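Local coordinates for 6-carboxyhexanoate--coa ligase (Bacillus subtilis, PDB 5G1F), which is an enzyme of the 6-carboxyhexanoate--CoA ligase family, at residues K112-I117 / L192-D197. Numbering follows the deposited sequence.
Sequences KAYEQI and LCWSDD. With PML (pimelic acid), chain C.
Ile117 splits its two branches between neighbours on the strand side: CG2 lies 4.0 Å from Trp194 CH2, while CD1 turns mainly to Leu192. This is helix-on-sheet packing, in which the C-terminal part of helix 107-116 and the residue after it lie against strand 188-194, an inner strand of the mixed sheet flanked by strands 203-207 and 227-232. No hydrogen bond joins the two segments; the interface is made of apolar contacts. Leu192 reaches segment 112-117 with its methyls, CD2 lying 3.8 Å from Ile117 CD1. The same methyl is 3.7 Å from Tyr114 CE1, and the side chains of Leu192 and Tyr114 cross at about a right angle. Within segment 112-117, Ile117 CD1 also sits 3.9 Å above the Tyr114 ring, over its centre, a CH-pi contact that packs the two side chains together. With CG anti to the backbone N (chi1 167°) and chi2 at 66°, Leu192 sets CD1 at the edge of the Trp194 indole, in its plane. The indole and Ile117 approach from opposite directions and meet through the six-membered ring of the tryptophan. Although Tyr114 OH lies beside both Leu192 methyls, 3.6 Å from CD2, its polar partner is Gln93 of helix 89-103, and Arg97 makes a cation-pi contact with the ring. Trp194 also touches Gln93, so the same helix borders both aromatic residues. Just past the strand the chain enters the pimelic acid site, which Arg171, Tyr200, Tyr212 and Arg214 complete. There Ser195 OG accepts from Asp197 N, forming an ST turn. The same hydroxyl donates to pimelic acid O72 at 2.6 Å.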
loop_
_atom_site.group_PDB
_atom_site.type_symbol
_atom_site.label_atom_id
_atom_site.label_comp_id
_atom_site.label_asym_id
_atom_site.label_seq_id
_atom_site.Cartn_x
_atom_site.Cartn_y
_atom_site.Cartn_z
ATOM N N LYS A 112 15.138 -5.745 13.387
ATOM C CA LYS A 112 15.923 -4.664 12.815
ATOM C C LYS A 112 15.082 -3.671 12.045
ATOM O O LYS A 112 15.360 -2.461 12.062
ATOM C CB LYS A 112 17.020 -5.214 11.921
ATOM C CG LYS A 112 18.105 -5.892 12.725
ATOM C CD LYS A 112 19.015 -6.720 11.852
ATOM C CE LYS A 112 20.163 -7.258 12.681
ATOM N NZ LYS A 112 20.936 -8.229 11.875
ATOM N N ALA A 113 14.056 -4.175 11.363
ATOM C CA ALA A 113 13.121 -3.300 10.700
ATOM C C ALA A 113 12.408 -2.407 11.711
ATOM O O ALA A 113 12.314 -1.196 11.508
ATOM C CB ALA A 113 12.119 -4.106 9.885
ATOM N N TYR A 114 11.932 -2.989 12.811
ATOM C CA TYR A 114 11.153 -2.231 13.795
ATOM C C TYR A 114 12.004 -1.182 14.499
ATOM O O TYR A 114 11.514 -0.120 14.860
ATOM C CB TYR A 114 10.514 -3.157 14.818
ATOM C CG TYR A 114 9.090 -3.568 14.447
ATOM C CD1 TYR A 114 8.858 -4.628 13.572
ATOM C CD2 TYR A 114 7.986 -2.867 14.940
ATOM C CE1 TYR A 114 7.561 -5.000 13.216
ATOM C CE2 TYR A 114 6.684 -3.234 14.604
ATOM C CZ TYR A 114 6.472 -4.307 13.737
ATOM O OH TYR A 114 5.183 -4.674 13.385
ATOM N N GLU A 115 13.293 -1.446 14.630
ATOM C CA GLU A 115 14.212 -0.439 15.135
ATOM C C GLU A 115 14.296 0.771 14.230
ATOM O O GLU A 115 14.687 1.844 14.668
ATOM C CB GLU A 115 15.594 -1.031 15.317
ATOM C CG GLU A 115 15.648 -1.925 16.531
ATOM C CD GLU A 115 16.988 -2.584 16.710
ATOM O OE1 GLU A 115 17.904 -2.300 15.902
ATOM O OE2 GLU A 115 17.107 -3.399 17.653
ATOM N N GLN A 116 13.956 0.599 12.958
ATOM C CA GLN A 116 14.125 1.671 11.999
ATOM C C GLN A 116 12.811 2.347 11.645
ATOM O O GLN A 116 12.803 3.428 11.078
ATOM C CB GLN A 116 14.766 1.111 10.750
ATOM C CG GLN A 116 16.224 0.769 10.915
ATOM C CD GLN A 116 17.068 1.911 10.427
ATOM O OE1 GLN A 116 17.143 2.958 11.068
ATOM N NE2 GLN A 116 17.546 1.787 9.199
ATOM N N ILE A 117 11.691 1.697 11.935
ATOM C CA ILE A 117 10.399 2.222 11.498
ATOM C C ILE A 117 10.172 3.677 11.968
ATOM O O ILE A 117 9.743 4.524 11.195
ATOM C CB ILE A 117 9.260 1.281 11.914
ATOM C CG1 ILE A 117 9.181 0.121 10.911
ATOM C CG2 ILE A 117 7.919 2.007 11.947
ATOM C CD1 ILE A 117 8.383 -1.076 11.374
ATOM N N LEU A 192 4.288 -4.907 5.584
ATOM C CA LEU A 192 3.784 -4.463 6.879
ATOM C C LEU A 192 3.337 -3.022 6.707
ATOM O O LEU A 192 4.082 -2.191 6.189
ATOM C CB LEU A 192 4.917 -4.519 7.908
ATOM C CG LEU A 192 4.707 -3.811 9.249
ATOM C CD1 LEU A 192 3.606 -4.514 10.018
ATOM C CD2 LEU A 192 5.994 -3.778 10.038
ATOM N N CYS A 193 2.147 -2.703 7.173
ATOM C CA CYS A 193 1.564 -1.417 6.851
ATOM C C CYS A 193 0.606 -0.961 7.932
ATOM O O CYS A 193 -0.269 -1.694 8.336
ATOM C CB CYS A 193 0.816 -1.480 5.508
ATOM S SG CYS A 193 0.069 0.112 5.037
ATOM N N TRP A 194 0.721 0.288 8.337
ATOM C CA TRP A 194 -0.388 0.950 8.957
ATOM C C TRP A 194 -0.370 2.420 8.585
ATOM O O TRP A 194 0.619 2.924 8.027
ATOM C CB TRP A 194 -0.401 0.707 10.473
ATOM C CG TRP A 194 0.756 1.289 11.237
ATOM C CD1 TRP A 194 0.792 2.506 11.863
ATOM C CD2 TRP A 194 1.979 0.635 11.564
ATOM N NE1 TRP A 194 2.004 2.682 12.501
ATOM C CE2 TRP A 194 2.750 1.542 12.332
ATOM C CE3 TRP A 194 2.516 -0.610 11.260
ATOM C CZ2 TRP A 194 4.019 1.217 12.822
ATOM C CZ3 TRP A 194 3.791 -0.922 11.729
ATOM C CH2 TRP A 194 4.530 -0.007 12.489
ATOM N N SER A 195 -1.481 3.090 8.876
ATOM C CA SER A 195 -1.781 4.393 8.317
ATOM C C SER A 195 -1.041 5.519 9.025
ATOM O O SER A 195 -0.704 5.412 10.204
ATOM C CB SER A 195 -3.266 4.665 8.421
ATOM O OG SER A 195 -3.566 5.855 7.737
ATOM N N ASP A 196 -0.818 6.612 8.295
ATOM C CA ASP A 196 -0.243 7.817 8.869
ATOM C C ASP A 196 -1.342 8.792 9.266
ATOM O O ASP A 196 -1.084 9.811 9.919
ATOM C CB ASP A 196 0.758 8.482 7.904
ATOM C CG ASP A 196 0.169 8.796 6.524
ATOM O OD1 ASP A 196 -0.913 8.286 6.163
ATOM O OD2 ASP A 196 0.829 9.546 5.773
ATOM N N ASP A 197 -2.575 8.450 8.902
ATOM C CA ASP A 197 -3.760 9.189 9.320
ATOM C C ASP A 197 -4.017 9.029 10.826
ATOM O O ASP A 197 -4.213 7.914 11.302
ATOM C CB ASP A 197 -4.952 8.681 8.496
ATOM C CG ASP A 197 -6.248 9.441 8.761
ATOM O OD1 ASP A 197 -6.474 9.974 9.866
ATOM O OD2 ASP A 197 -7.097 9.421 7.862
HETATM C C1 PML C . -7.747 -1.654 5.893
HETATM O O11 PML C . -7.461 -2.823 5.577
HETATM O O12 PML C . -8.677 -1.406 6.690
HETATM C C2 PML C . -6.946 -0.516 5.294
HETATM C C3 PML C . -5.642 -0.291 6.066
HETATM C C4 PML C . -4.630 0.491 5.238
HETATM C C5 PML C . -4.339 1.873 5.790
HETATM C C6 PML C . -3.604 2.745 4.766
HETATM C C7 PML C . -4.108 4.175 4.810
HETATM O O71 PML C . -5.265 4.449 4.396
HETATM O O72 PML C . -3.331 5.052 5.247
#